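Local atomic coordinates of porin (PDB entry 5DL7), a protein that probably acts as a porin, forming a beta-barrel channel that lets small molecules, possibly vanillate among them, cross the outer membrane. Residues 93-98 / 104-109; 138-143 / 170-175; 187-192 / 260-265; 216-219 / 223-226. All blocks are in the same frame, centred on the assembly; numbering follows the deposited sequence.

Contact 1: 93-98 / 104-109. With CA (calcium ion), chain C; CA (calcium ion), chain E.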
loop_
_atom_site.group_PDB
_atom_site.type_symbol
_atom_site.label_atom_id
_atom_site.label_comp_id
_atom_site.label_asym_id
_atom_site.label_seq_id
_atom_site.Cartn_x
_atom_site.Cartn_y
_atom_site.Cartn_z
ATOM N N LEU A 93 -4.245 1.388 13.304
ATOM C CA LEU A 93 -2.997 1.657 13.917
ATOM C C LEU A 93 -2.742 0.696 15.105
ATOM O O LEU A 93 -1.665 0.597 15.589
ATOM C CB LEU A 93 -2.916 3.122 14.493
ATOM C CG LEU A 93 -2.930 4.237 13.425
ATOM C CD1 LEU A 93 -2.706 5.562 14.085
ATOM C CD2 LEU A 93 -1.829 4.021 12.378
ATOM N N LEU A 94 -3.851 0.255 15.740
ATOM C CA LEU A 94 -3.747 -0.527 17.002
ATOM C C LEU A 94 -4.767 -1.743 16.894
ATOM O O LEU A 94 -5.862 -1.600 16.235
ATOM C CB LEU A 94 -4.201 0.303 18.173
ATOM C CG LEU A 94 -3.272 1.496 18.551
ATOM C CD1 LEU A 94 -4.017 2.469 19.448
ATOM C CD2 LEU A 94 -2.041 0.967 19.249
ATOM N N PRO A 95 -4.419 -2.838 17.531
ATOM C CA PRO A 95 -5.411 -3.966 17.659
ATOM C C PRO A 95 -6.632 -3.508 18.400
ATOM O O PRO A 95 -6.585 -2.692 19.387
ATOM C CB PRO A 95 -4.641 -5.065 18.334
ATOM C CG PRO A 95 -3.166 -4.616 18.310
ATOM C CD PRO A 95 -3.239 -3.112 18.362
ATOM N N VAL A 96 -7.789 -3.921 17.841
ATOM C CA VAL A 96 -9.062 -3.532 18.513
ATOM C C VAL A 96 -9.837 -4.816 18.875
ATOM O O VAL A 96 -9.970 -5.675 18.009
ATOM C CB VAL A 96 -9.908 -2.679 17.544
ATOM C CG1 VAL A 96 -11.229 -2.380 18.108
ATOM C CG2 VAL A 96 -9.222 -1.270 17.353
ATOM N N ASN A 97 -10.330 -4.875 20.091
ATOM C CA ASN A 97 -11.067 -6.028 20.568
ATOM C C ASN A 97 -12.520 -5.986 20.137
ATOM O O ASN A 97 -13.098 -4.953 19.606
ATOM C CB ASN A 97 -10.972 -6.006 22.054
ATOM C CG ASN A 97 -9.522 -6.219 22.502
ATOM O OD1 ASN A 97 -8.946 -7.155 22.111
ATOM N ND2 ASN A 97 -8.951 -5.299 23.219
ATOM N N THR A 98 -13.195 -7.101 20.393
ATOM C CA THR A 98 -14.610 -7.231 20.000
ATOM C C THR A 98 -15.481 -6.266 20.765
ATOM O O THR A 98 -16.509 -5.951 20.230
ATOM C CB THR A 98 -15.175 -8.703 20.194
ATOM O OG1 THR A 98 -14.984 -9.001 21.536
ATOM C CG2 THR A 98 -14.475 -9.629 19.322
ATOM N N ASP A 104 -3.361 -1.631 24.270
ATOM C CA ASP A 104 -2.558 -0.450 24.529
ATOM C C ASP A 104 -1.085 -0.587 24.113
ATOM O O ASP A 104 -0.378 0.453 23.994
ATOM C CB ASP A 104 -2.698 -0.017 25.916
ATOM C CG ASP A 104 -4.132 0.438 26.201
ATOM O OD1 ASP A 104 -4.832 1.083 25.352
ATOM O OD2 ASP A 104 -4.653 0.037 27.224
ATOM N N TYR A 105 -0.672 -1.840 23.860
ATOM C CA TYR A 105 0.650 -2.210 23.549
ATOM C C TYR A 105 0.565 -3.399 22.640
ATOM O O TYR A 105 -0.351 -4.203 22.840
ATOM C CB TYR A 105 1.532 -2.443 24.703
ATOM C CG TYR A 105 2.693 -3.077 24.236
ATOM C CD1 TYR A 105 3.727 -2.312 23.705
ATOM C CD2 TYR A 105 2.832 -4.478 24.250
ATOM C CE1 TYR A 105 4.917 -2.870 23.175
ATOM C CE2 TYR A 105 3.965 -5.075 23.643
ATOM C CZ TYR A 105 5.006 -4.314 23.104
ATOM O OH TYR A 105 6.258 -4.822 22.721
ATOM N N TYR A 106 1.359 -3.429 21.545
ATOM C CA TYR A 106 1.486 -4.640 20.806
ATOM C C TYR A 106 2.828 -4.736 20.208
ATOM O O TYR A 106 3.398 -3.681 19.678
ATOM C CB TYR A 106 0.444 -4.859 19.759
ATOM C CG TYR A 106 0.367 -3.954 18.457
ATOM C CD1 TYR A 106 0.234 -2.564 18.551
ATOM C CD2 TYR A 106 0.297 -4.534 17.169
ATOM C CE1 TYR A 106 0.062 -1.769 17.335
ATOM C CE2 TYR A 106 0.129 -3.774 15.950
ATOM C CZ TYR A 106 0.018 -2.327 16.126
ATOM O OH TYR A 106 -0.236 -1.631 14.992
ATOM N N GLY A 107 3.343 -5.967 20.170
ATOM C CA GLY A 107 4.724 -6.210 19.765
ATOM C C GLY A 107 4.808 -7.423 18.853
ATOM O O GLY A 107 3.931 -8.274 18.991
ATOM N N LYS A 108 5.788 -7.534 17.895
ATOM C CA LYS A 108 5.820 -8.682 17.018
ATOM C C LYS A 108 7.152 -8.724 16.275
ATOM O O LYS A 108 7.875 -7.651 16.205
ATOM C CB LYS A 108 4.711 -8.797 16.000
ATOM C CG LYS A 108 4.264 -7.455 15.403
ATOM C CD LYS A 108 3.273 -7.539 14.329
ATOM C CE LYS A 108 2.683 -6.205 13.996
ATOM N NZ LYS A 108 1.683 -6.251 12.931
ATOM N N ILE A 109 7.614 -9.893 16.010
ATOM C CA ILE A 109 8.959 -10.041 15.434
ATOM C C ILE A 109 8.835 -10.941 14.207
ATOM O O ILE A 109 8.181 -12.021 14.291
ATOM C CB ILE A 109 10.046 -10.460 16.382
ATOM C CG1 ILE A 109 11.390 -10.692 15.636
ATOM C CG2 ILE A 109 9.777 -11.801 17.050
ATOM C CD1 ILE A 109 12.546 -10.735 16.577
HETATM CA CA CA C . -6.795 -7.996 22.615
HETATM CA CA CA E . -7.114 -0.037 26.092
HETATM O O HOH W 1 -6.840 -8.328 20.301
HETATM O O HOH W 2 -7.429 -2.095 26.792
HETATM O O HOH W 3 -7.946 2.033 24.879
#

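Contact 2: 138-143 / 170-175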
loop_
_atom_site.group_PDB
_atom_site.type_symbol
_atom_site.label_atom_id
_atom_site.label_comp_id
_atom_site.label_asym_id
_atom_site.label_seq_id
_atom_site.Cartn_x
_atom_site.Cartn_y
_atom_site.Cartn_z
ATOM N N PRO A 138 1.956 -0.557 3.765
ATOM C CA PRO A 138 2.706 0.244 4.570
ATOM C C PRO A 138 1.831 1.406 5.234
ATOM O O PRO A 138 2.468 2.239 5.896
ATOM C CB PRO A 138 3.721 0.909 3.532
ATOM C CG PRO A 138 2.732 1.195 2.511
ATOM C CD PRO A 138 1.806 -0.015 2.352
ATOM N N ALA A 139 0.555 1.362 5.089
ATOM C CA ALA A 139 -0.268 2.591 5.304
ATOM C C ALA A 139 -0.743 2.739 6.740
ATOM O O ALA A 139 -1.307 3.775 7.075
ATOM C CB ALA A 139 -1.427 2.475 4.391
ATOM N N ARG A 140 -0.317 1.846 7.676
ATOM C CA ARG A 140 -0.614 2.008 9.101
ATOM C C ARG A 140 0.655 2.041 9.900
ATOM O O ARG A 140 1.697 2.538 9.395
ATOM C CB ARG A 140 -1.812 1.117 9.570
ATOM C CG ARG A 140 -3.124 1.344 8.905
ATOM C CD ARG A 140 -3.776 2.687 9.220
ATOM N NE ARG A 140 -5.038 2.758 8.503
ATOM C CZ ARG A 140 -5.244 3.053 7.242
ATOM N NH1 ARG A 140 -4.244 3.359 6.409
ATOM N NH2 ARG A 140 -6.449 2.938 6.684
ATOM N N LEU A 141 0.701 1.563 11.137
ATOM C CA LEU A 141 1.820 1.765 11.930
ATOM C C LEU A 141 2.964 0.873 11.510
ATOM O O LEU A 141 4.100 1.256 11.591
ATOM C CB LEU A 141 1.466 1.561 13.406
ATOM C CG LEU A 141 2.530 1.929 14.400
ATOM C CD1 LEU A 141 2.716 3.480 14.391
ATOM C CD2 LEU A 141 2.198 1.502 15.863
ATOM N N PHE A 142 2.683 -0.392 11.262
ATOM C CA PHE A 142 3.650 -1.437 10.928
ATOM C C PHE A 142 3.274 -2.064 9.633
ATOM O O PHE A 142 2.121 -2.178 9.288
ATOM C CB PHE A 142 3.580 -2.539 12.048
ATOM C CG PHE A 142 3.896 -2.037 13.378
ATOM C CD1 PHE A 142 5.062 -1.294 13.638
ATOM C CD2 PHE A 142 3.180 -2.362 14.524
ATOM C CE1 PHE A 142 5.414 -0.793 14.889
ATOM C CE2 PHE A 142 3.561 -1.849 15.741
ATOM C CZ PHE A 142 4.702 -1.116 15.947
ATOM N N PRO A 143 4.241 -2.670 8.932
ATOM C CA PRO A 143 3.964 -3.338 7.656
ATOM C C PRO A 143 3.188 -4.633 7.861
ATOM O O PRO A 143 3.439 -5.319 8.811
ATOM C CB PRO A 143 5.400 -3.725 7.150
ATOM C CG PRO A 143 6.291 -3.669 8.260
ATOM C CD PRO A 143 5.678 -2.641 9.252
ATOM N N ARG A 170 0.285 -11.717 8.564
ATOM C CA ARG A 170 0.054 -11.055 9.825
ATOM C C ARG A 170 -0.279 -9.579 9.503
ATOM O O ARG A 170 0.598 -8.870 9.022
ATOM C CB ARG A 170 1.313 -11.162 10.661
ATOM C CG ARG A 170 1.179 -10.423 11.994
ATOM C CD ARG A 170 2.022 -10.912 13.128
ATOM N NE ARG A 170 3.450 -10.962 12.849
ATOM C CZ ARG A 170 4.307 -11.572 13.636
ATOM N NH1 ARG A 170 3.822 -12.171 14.747
ATOM N NH2 ARG A 170 5.608 -11.619 13.366
ATOM N N GLN A 171 -1.479 -9.231 9.752
ATOM C CA GLN A 171 -2.042 -7.920 9.366
ATOM C C GLN A 171 -1.281 -6.834 10.160
ATOM O O GLN A 171 -0.766 -7.049 11.238
ATOM C CB GLN A 171 -3.480 -7.795 9.508
ATOM C CG GLN A 171 -4.316 -8.890 8.806
ATOM C CD GLN A 171 -4.216 -8.769 7.215
ATOM O OE1 GLN A 171 -3.322 -8.143 6.675
ATOM N NE2 GLN A 171 -4.997 -9.672 6.527
ATOM N N ARG A 172 -1.296 -5.674 9.546
ATOM C CA ARG A 172 -0.583 -4.542 10.159
ATOM C C ARG A 172 -0.914 -4.252 11.615
ATOM O O ARG A 172 -0.035 -3.906 12.442
ATOM C CB ARG A 172 -0.874 -3.244 9.247
ATOM C CG ARG A 172 -2.285 -2.913 9.151
ATOM C CD ARG A 172 -2.575 -2.204 7.806
ATOM N NE ARG A 172 -3.966 -1.870 7.630
ATOM C CZ ARG A 172 -4.459 -1.141 6.633
ATOM N NH1 ARG A 172 -3.666 -0.773 5.615
ATOM N NH2 ARG A 172 -5.754 -0.858 6.639
ATOM N N ASP A 173 -2.183 -4.375 11.951
ATOM C CA ASP A 173 -2.717 -4.129 13.276
ATOM C C ASP A 173 -2.982 -5.424 14.112
ATOM O O ASP A 173 -3.717 -5.386 15.051
ATOM C CB ASP A 173 -4.062 -3.422 13.211
ATOM C CG ASP A 173 -5.109 -4.134 12.310
ATOM O OD1 ASP A 173 -4.793 -5.149 11.638
ATOM O OD2 ASP A 173 -6.320 -3.694 12.341
ATOM N N SER A 174 -2.164 -6.427 13.868
ATOM C CA SER A 174 -2.322 -7.718 14.565
ATOM C C SER A 174 -1.039 -8.261 14.993
ATOM O O SER A 174 0.031 -8.138 14.362
ATOM C CB SER A 174 -2.982 -8.707 13.589
ATOM O OG SER A 174 -3.193 -9.946 14.335
ATOM N N ILE A 175 -1.086 -8.947 16.162
ATOM C CA ILE A 175 0.049 -9.709 16.565
ATOM C C ILE A 175 0.021 -11.141 16.070
ATOM O O ILE A 175 1.066 -11.863 16.305
ATOM C CB ILE A 175 0.313 -9.747 18.051
ATOM C CG1 ILE A 175 -0.845 -10.385 18.863
ATOM C CG2 ILE A 175 0.468 -8.347 18.639
ATOM C CD1 ILE A 175 -0.720 -10.426 20.389
HETATM O O HOH W 4 -0.733 -0.852 12.162
HETATM O O HOH W 5 2.554 -7.284 10.501
#

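Contact 3: 187-192 / 260-265. With CA (calcium ion), chain B; C8E ((hydroxyethyloxy)tri(ethyloxy)octane), chain L.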
loop_
_atom_site.group_PDB
_atom_site.type_symbol
_atom_site.label_atom_id
_atom_site.label_comp_id
_atom_site.label_asym_id
_atom_site.label_seq_id
_atom_site.Cartn_x
_atom_site.Cartn_y
_atom_site.Cartn_z
ATOM N N HIS A 187 -19.316 -4.945 -0.413
ATOM C CA HIS A 187 -20.005 -6.160 -0.843
ATOM C C HIS A 187 -19.722 -6.540 -2.300
ATOM O O HIS A 187 -20.668 -7.094 -2.964
ATOM C CB HIS A 187 -21.477 -6.029 -0.609
ATOM C CG HIS A 187 -21.874 -5.679 0.793
ATOM N ND1 HIS A 187 -21.851 -6.623 1.757
ATOM C CD2 HIS A 187 -22.125 -4.474 1.455
ATOM C CE1 HIS A 187 -22.164 -6.113 2.951
ATOM N NE2 HIS A 187 -22.318 -4.802 2.788
ATOM N N ARG A 188 -18.508 -6.392 -2.699
ATOM C CA ARG A 188 -18.035 -6.647 -4.075
ATOM C C ARG A 188 -18.208 -8.101 -4.523
ATOM O O ARG A 188 -18.609 -8.442 -5.673
ATOM C CB ARG A 188 -16.599 -6.197 -4.176
ATOM C CG ARG A 188 -15.923 -6.257 -5.481
ATOM C CD ARG A 188 -14.573 -5.499 -5.361
ATOM N NE ARG A 188 -14.758 -4.100 -5.087
ATOM C CZ ARG A 188 -13.814 -3.175 -4.761
ATOM N NH1 ARG A 188 -12.571 -3.569 -4.616
ATOM N NH2 ARG A 188 -14.023 -1.982 -4.509
ATOM N N PHE A 189 -17.997 -8.990 -3.541
ATOM C CA PHE A 189 -18.080 -10.409 -3.666
ATOM C C PHE A 189 -19.019 -11.016 -2.656
ATOM O O PHE A 189 -19.701 -10.290 -1.901
ATOM C CB PHE A 189 -16.652 -11.008 -3.611
ATOM C CG PHE A 189 -15.665 -10.405 -4.524
ATOM C CD1 PHE A 189 -15.721 -10.635 -5.923
ATOM C CD2 PHE A 189 -14.743 -9.513 -4.084
ATOM C CE1 PHE A 189 -14.861 -9.999 -6.806
ATOM C CE2 PHE A 189 -13.809 -8.925 -4.960
ATOM C CZ PHE A 189 -13.872 -9.133 -6.279
ATOM N N ASN A 190 -19.140 -12.359 -2.635
ATOM C CA ASN A 190 -20.154 -12.984 -1.802
ATOM C C ASN A 190 -19.785 -12.847 -0.336
ATOM O O ASN A 190 -20.747 -12.946 0.513
ATOM C CB ASN A 190 -20.251 -14.508 -2.011
ATOM C CG ASN A 190 -20.853 -14.970 -3.380
ATOM O OD1 ASN A 190 -21.491 -14.197 -3.955
ATOM N ND2 ASN A 190 -20.691 -16.156 -3.643
ATOM N N LYS A 191 -18.513 -12.820 0.027
ATOM C CA LYS A 191 -18.068 -12.769 1.433
ATOM C C LYS A 191 -16.624 -12.451 1.423
ATOM O O LYS A 191 -16.026 -12.560 0.359
ATOM C CB LYS A 191 -18.347 -14.156 2.072
ATOM C CG LYS A 191 -17.562 -15.350 1.432
ATOM C CD LYS A 191 -17.906 -16.666 2.139
ATOM C CE LYS A 191 -17.349 -16.697 3.517
ATOM N NZ LYS A 191 -17.852 -17.964 4.068
ATOM N N ALA A 192 -16.080 -12.149 2.582
ATOM C CA ALA A 192 -14.615 -12.167 2.774
ATOM C C ALA A 192 -14.286 -13.660 3.005
ATOM O O ALA A 192 -15.055 -14.405 3.655
ATOM C CB ALA A 192 -14.264 -11.322 4.002
ATOM N N GLY A 260 -17.372 -16.479 -4.679
ATOM C CA GLY A 260 -18.256 -16.526 -5.859
ATOM C C GLY A 260 -17.589 -16.132 -7.157
ATOM O O GLY A 260 -16.341 -16.180 -7.278
ATOM N N GLU A 261 -18.382 -15.659 -8.097
ATOM C CA GLU A 261 -17.888 -15.128 -9.359
ATOM C C GLU A 261 -16.903 -14.021 -9.179
ATOM O O GLU A 261 -17.092 -13.101 -8.405
ATOM C CB GLU A 261 -19.025 -14.743 -10.218
ATOM C CG GLU A 261 -18.727 -14.203 -11.606
ATOM C CD GLU A 261 -18.062 -15.264 -12.527
ATOM O OE1 GLU A 261 -18.082 -16.471 -12.264
ATOM O OE2 GLU A 261 -17.667 -14.787 -13.682
ATOM N N VAL A 262 -15.802 -14.093 -9.956
ATOM C CA VAL A 262 -14.837 -13.015 -10.031
ATOM C C VAL A 262 -14.577 -12.818 -11.510
ATOM O O VAL A 262 -14.205 -13.749 -12.199
ATOM C CB VAL A 262 -13.497 -13.389 -9.299
ATOM C CG1 VAL A 262 -12.444 -12.284 -9.496
ATOM C CG2 VAL A 262 -13.722 -13.704 -7.839
ATOM N N ASP A 263 -14.738 -11.648 -11.974
ATOM C CA ASP A 263 -14.682 -11.344 -13.465
ATOM C C ASP A 263 -14.339 -9.867 -13.649
ATOM O O ASP A 263 -15.183 -9.025 -13.609
ATOM C CB ASP A 263 -16.025 -11.759 -14.144
ATOM C CG ASP A 263 -15.999 -11.360 -15.583
ATOM O OD1 ASP A 263 -15.055 -11.913 -16.243
ATOM O OD2 ASP A 263 -16.839 -10.670 -16.190
ATOM N N ASN A 264 -13.042 -9.583 -13.730
ATOM C CA ASN A 264 -12.629 -8.200 -13.742
ATOM C C ASN A 264 -11.384 -8.007 -14.632
ATOM O O ASN A 264 -10.464 -8.787 -14.564
ATOM C CB ASN A 264 -12.292 -7.757 -12.305
ATOM C CG ASN A 264 -11.907 -6.313 -12.282
ATOM O OD1 ASN A 264 -10.710 -5.949 -12.252
ATOM N ND2 ASN A 264 -12.934 -5.428 -12.195
ATOM N N ARG A 265 -11.444 -6.950 -15.372
ATOM C CA ARG A 265 -10.206 -6.326 -15.926
ATOM C C ARG A 265 -10.150 -4.969 -15.398
ATOM O O ARG A 265 -11.165 -4.265 -15.325
ATOM C CB ARG A 265 -10.217 -6.230 -17.481
ATOM C CG ARG A 265 -9.914 -7.524 -18.185
ATOM C CD ARG A 265 -10.924 -8.619 -18.053
ATOM N NE ARG A 265 -12.170 -8.226 -18.617
ATOM C CZ ARG A 265 -13.359 -8.790 -18.405
ATOM N NH1 ARG A 265 -14.481 -8.283 -18.955
ATOM N NH2 ARG A 265 -13.410 -9.749 -17.507
HETATM CA CA CA B . -16.389 -16.821 -14.098
HETATM C C11 C8E L . -12.034 -7.568 -22.283
HETATM O O12 C8E L . -12.158 -6.708 -21.056
HETATM C C13 C8E L . -12.440 -5.372 -21.392
HETATM C C14 C8E L . -13.888 -5.311 -21.885
HETATM O O15 C8E L . -14.840 -6.063 -21.028
HETATM C C16 C8E L . -16.126 -5.620 -21.411
HETATM C C17 C8E L . -17.118 -6.236 -20.460
HETATM O O18 C8E L . -17.063 -7.649 -20.671
HETATM C C19 C8E L . -18.052 -8.318 -19.848
HETATM C C20 C8E L . -17.720 -9.778 -19.687
HETATM O O21 C8E L . -16.692 -10.058 -18.670
HETATM O O HOH W 6 -14.713 -15.148 -14.491
HETATM O O HOH W 7 -17.184 -16.242 -16.356
HETATM O O HOH W 8 -14.847 -18.148 -15.330
HETATM O O HOH W 9 -17.990 -18.512 -14.744
#

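Contact 4: 216-219 / 223-226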
loop_
_atom_site.group_PDB
_atom_site.type_symbol
_atom_site.label_atom_id
_atom_site.label_comp_id
_atom_site.label_asym_id
_atom_site.label_seq_id
_atom_site.Cartn_x
_atom_site.Cartn_y
_atom_site.Cartn_z
ATOM N N HIS A 216 1.816 -13.426 -12.597
ATOM C CA HIS A 216 0.659 -14.309 -12.415
ATOM C C HIS A 216 0.530 -14.701 -10.917
ATOM O O HIS A 216 1.514 -14.913 -10.272
ATOM C CB HIS A 216 0.741 -15.611 -13.292
ATOM C CG HIS A 216 -0.246 -16.674 -12.885
ATOM N ND1 HIS A 216 -1.583 -16.598 -13.208
ATOM C CD2 HIS A 216 -0.112 -17.751 -12.085
ATOM C CE1 HIS A 216 -2.218 -17.609 -12.654
ATOM N NE2 HIS A 216 -1.356 -18.371 -12.041
ATOM N N ALA A 217 -0.681 -14.808 -10.451
ATOM C CA ALA A 217 -0.960 -15.132 -9.041
ATOM C C ALA A 217 -2.234 -16.038 -8.962
ATOM O O ALA A 217 -3.156 -15.962 -9.781
ATOM C CB ALA A 217 -1.239 -13.941 -8.191
ATOM N N GLU A 218 -2.204 -16.879 -7.939
ATOM C CA GLU A 218 -3.352 -17.704 -7.575
ATOM C C GLU A 218 -3.501 -17.626 -6.065
ATOM O O GLU A 218 -2.656 -18.110 -5.329
ATOM C CB GLU A 218 -3.249 -19.109 -8.087
ATOM C CG GLU A 218 -4.478 -19.918 -7.686
ATOM C CD GLU A 218 -4.369 -21.382 -8.105
ATOM O OE1 GLU A 218 -4.229 -21.611 -9.265
ATOM O OE2 GLU A 218 -4.213 -22.209 -7.238
ATOM N N LEU A 219 -4.728 -17.203 -5.642
ATOM C CA LEU A 219 -5.154 -17.371 -4.209
ATOM C C LEU A 219 -6.091 -18.564 -4.223
ATOM O O LEU A 219 -7.184 -18.517 -4.847
ATOM C CB LEU A 219 -5.887 -16.116 -3.787
ATOM C CG LEU A 219 -6.430 -16.033 -2.390
ATOM C CD1 LEU A 219 -5.288 -16.123 -1.377
ATOM C CD2 LEU A 219 -7.226 -14.786 -2.165
ATOM N N TYR A 223 -9.258 -16.836 -6.341
ATOM C CA TYR A 223 -9.084 -16.152 -7.658
ATOM C C TYR A 223 -7.717 -16.488 -8.255
ATOM O O TYR A 223 -6.767 -16.795 -7.509
ATOM C CB TYR A 223 -9.333 -14.690 -7.634
ATOM C CG TYR A 223 -8.358 -13.859 -6.872
ATOM C CD1 TYR A 223 -7.085 -13.582 -7.436
ATOM C CD2 TYR A 223 -8.567 -13.325 -5.644
ATOM C CE1 TYR A 223 -6.189 -12.794 -6.742
ATOM C CE2 TYR A 223 -7.676 -12.506 -4.964
ATOM C CZ TYR A 223 -6.457 -12.253 -5.419
ATOM O OH TYR A 223 -5.499 -11.510 -4.798
ATOM N N GLN A 224 -7.649 -16.289 -9.581
ATOM C CA GLN A 224 -6.350 -16.182 -10.320
ATOM C C GLN A 224 -6.292 -14.777 -10.856
ATOM O O GLN A 224 -7.311 -14.222 -11.278
ATOM C CB GLN A 224 -6.224 -17.218 -11.466
ATOM C CG GLN A 224 -6.024 -18.551 -10.884
ATOM C CD GLN A 224 -5.933 -19.635 -11.955
ATOM O OE1 GLN A 224 -6.258 -20.901 -11.690
ATOM N NE2 GLN A 224 -5.573 -19.206 -13.127
ATOM N N GLN A 225 -5.103 -14.214 -10.925
ATOM C CA GLN A 225 -4.912 -12.840 -11.329
ATOM C C GLN A 225 -3.598 -12.683 -12.163
ATOM O O GLN A 225 -2.619 -13.253 -11.720
ATOM C CB GLN A 225 -4.982 -11.913 -10.167
ATOM C CG GLN A 225 -4.799 -10.449 -10.453
ATOM C CD GLN A 225 -4.968 -9.661 -9.156
ATOM O OE1 GLN A 225 -4.030 -9.465 -8.392
ATOM N NE2 GLN A 225 -6.230 -9.221 -8.920
ATOM N N GLN A 226 -3.728 -12.025 -13.306
ATOM C CA GLN A 226 -2.484 -11.599 -13.983
ATOM C C GLN A 226 -2.313 -10.112 -14.007
ATOM O O GLN A 226 -3.341 -9.313 -13.914
ATOM C CB GLN A 226 -2.579 -12.043 -15.407
ATOM C CG GLN A 226 -2.548 -13.542 -15.650
ATOM C CD GLN A 226 -3.921 -14.202 -15.390
ATOM O OE1 GLN A 226 -4.963 -13.679 -15.786
ATOM N NE2 GLN A 226 -3.875 -15.253 -14.648
#

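Contact 1: 93-98 / 104-109
Leu93, Leu94 and Pro95 pass the start of strand 105-117 as irregular backbone without pairing with it, the CA atoms of Pro95 and Tyr106 staying 7.6 Å apart. The Tyr106 ring spans the distance, its CG sitting between the backbone N and the carbonyl carbon (chi1 68°), which sends the ring across to the loop. Pro95 CD lies over the middle of one ring face, 3.6 Å from the Tyr106 centroid, a CH-pi contact in which Pro95 CG also rests on the CG and CD2 side. Leu94 CD2 adds an oblique touch, 3.9 Å from Tyr106 CE1. In this OprD-family barrel the connection between strands 66-79 and 105-117, probably extracellular, thus rests on the strand that follows it. At the far end of the ring Tyr106 OH donates to Leu93 O at 2.7 Å, arriving from above the carbonyl plane, 59° out of it; Arg172 O lies nearby as a weak, competing acceptor for the same proton. Phe142 meets the Tyr106 ring edge-to-face. Two calcium ions are bound in the loop beyond: Asn97 OD1 binds one at 2.4 Å together with Asp103, whereas both carboxylate oxygens of Asp104 hold the other, joined by Arg102 O and two waters.

Contact 2: 138-143 / 170-175
Arg172 reaches from one loop of the barrel to another, meeting Arg140 and Phe142. The loops follow strands 134-135 and 159-170, and their several arginines are consistent with the basic pore lining known from OprD-family channels. Arg172 occupies the first corner of a type I turn from Gln171 to Ser174. Its CB sits against the backbone, 3.2 Å from Phe142 O. With chi1 at 60° the chain leaves CB close to its own backbone, and from CG to NE it runs extended, crossing the bent side chain of Arg140. Arg172 CG approaches Arg140 CB, and Arg172 CD comes within 3.8 Å of both Arg140 CB and CG. NE and CZ of Arg172 each lie 3.6 Å from Arg140 CG, which is placed over one face of the Arg172 guanidinium. NH1 passes Ala139 CB and is held by Ser137 OG and by a salt bridge to Glu300. NH2 ends above the rim of the Arg140 guanidinium, giving a stack with centres 4.3 Å apart and planes at 27°. Arg140 is itself fixed by bonds from NE to Ser91 O and from NH1 to Ala139 O. The two positive groups can thus lie together, Glu300 probably offsetting part of their charge. Between the two backbones a water accepts from Leu141 N at 3.0 Å and donates weakly to Arg172 O.

Contact 3: 187-192 / 260-265
Phe189 and Asn190 press on Gly260, Glu261 and Val262, and the two halves of this contact differ sharply. On the buried half, Phe189 turns one ring edge to the opposing backbone, its CD1 lying 3.8 Å from Glu261 O, near the ring plane. Val262 CG2 reaches the same end obliquely, 4.0 Å from Phe189 CE1. Phe189 swings CG anti to its carbonyl carbon (chi1 -51°), bringing the ring toward 260-262, and Arg188 CG covers one ring face near its rim. Toward solvent, the exposed Asn190 lays its amide beside the buried Gly260, ND2 3.3 Å from Gly260 CA; the glycine's backbone angles (phi 82°, psi -154°) would press a beta carbon against the preceding carbonyl O. A backbone hydrogen bond between Asn190 and Ile259 supports this approach. On the open side, Glu261 turns its carboxylate away from the contact and grips a calcium ion with both oxygens, OE2 at 2.4 Å. Four waters and Glu253 join it, and one water also donates to Val262 O. Arg265 and Asp263, joined by a salt bridge (Arg265 NH2 to Asp263 OD1), bind a detergent molecule: Arg265 NH1 donates to its O21 at 2.8 Å, and O21 donates to Asp263 OD2. With no helix nearby, the loop 187-192 lies against the connection between strands 240-253 and 263-275, flanked by Thr291 and Pro294 of the next long loop.

Contact 4: 216-219 / 223-226
His216 and Gln226 run alongside each other and share a side-chain hydrogen bond: Gln226 NE2 donates to His216 ND1 at 3.0 Å. The imidazole and amide planes are only 6° apart, so donor and acceptor meet edge to edge. Next to them Glu218 and Gln224 extend together with their CG atoms 3.8 Å apart. Leu219 and Tyr223 pack on the other face of the strands. Leu219 CB stands over the Tyr223 ring, 4.2 Å from its centroid, while Leu219 CD2 reaches CE2 of that ring at 3.6 Å. A chi1 of 68° tucks the Tyr223 ring back toward Leu219. In the backbone, the hydrogen-bonded pairs Ala217-Gln225 and Leu219-Tyr223 each supply two bonds, such as Ala217 N to Gln225 O at 2.8 Å. In the next shell Tyr199 OH bonds His216 NE2 and Asn250 ND2 bonds Gln226 OE1, fixing how the ring and amide are turned. Thr182 and Pro294 pack on the side of the hairpin that carries Leu219 and Tyr223, which probably looks into the lumen. Antiparallel at 166° and joined through three residues, the two strands form a beta hairpin with a short connection, the repeating element of an outer-membrane barrel wall.

Overall arrangement
The four contacts sample different places in one antiparallel barrel. Contacts 1 and 2 are neighbours, centres about 9 Å apart, and they touch: Lys108 and Ile109 of strand 105-117 bond to Ser174 and Arg170, tying the wall to the loops beside it. Contacts 3 and 4 form a second pair with centres about 14 Å apart, contact 4 lying in sequence inside the loop that contact 3 closes. Between the pairs, centres lie about 23 to 31 Å apart without touching. Along the chain contact 1 comes first, then contact 2, with contacts 3 and 4 last. Hairpin strands thus build the wall, while long loops, some binding calcium, fold against one another and probably shape the channel entrance.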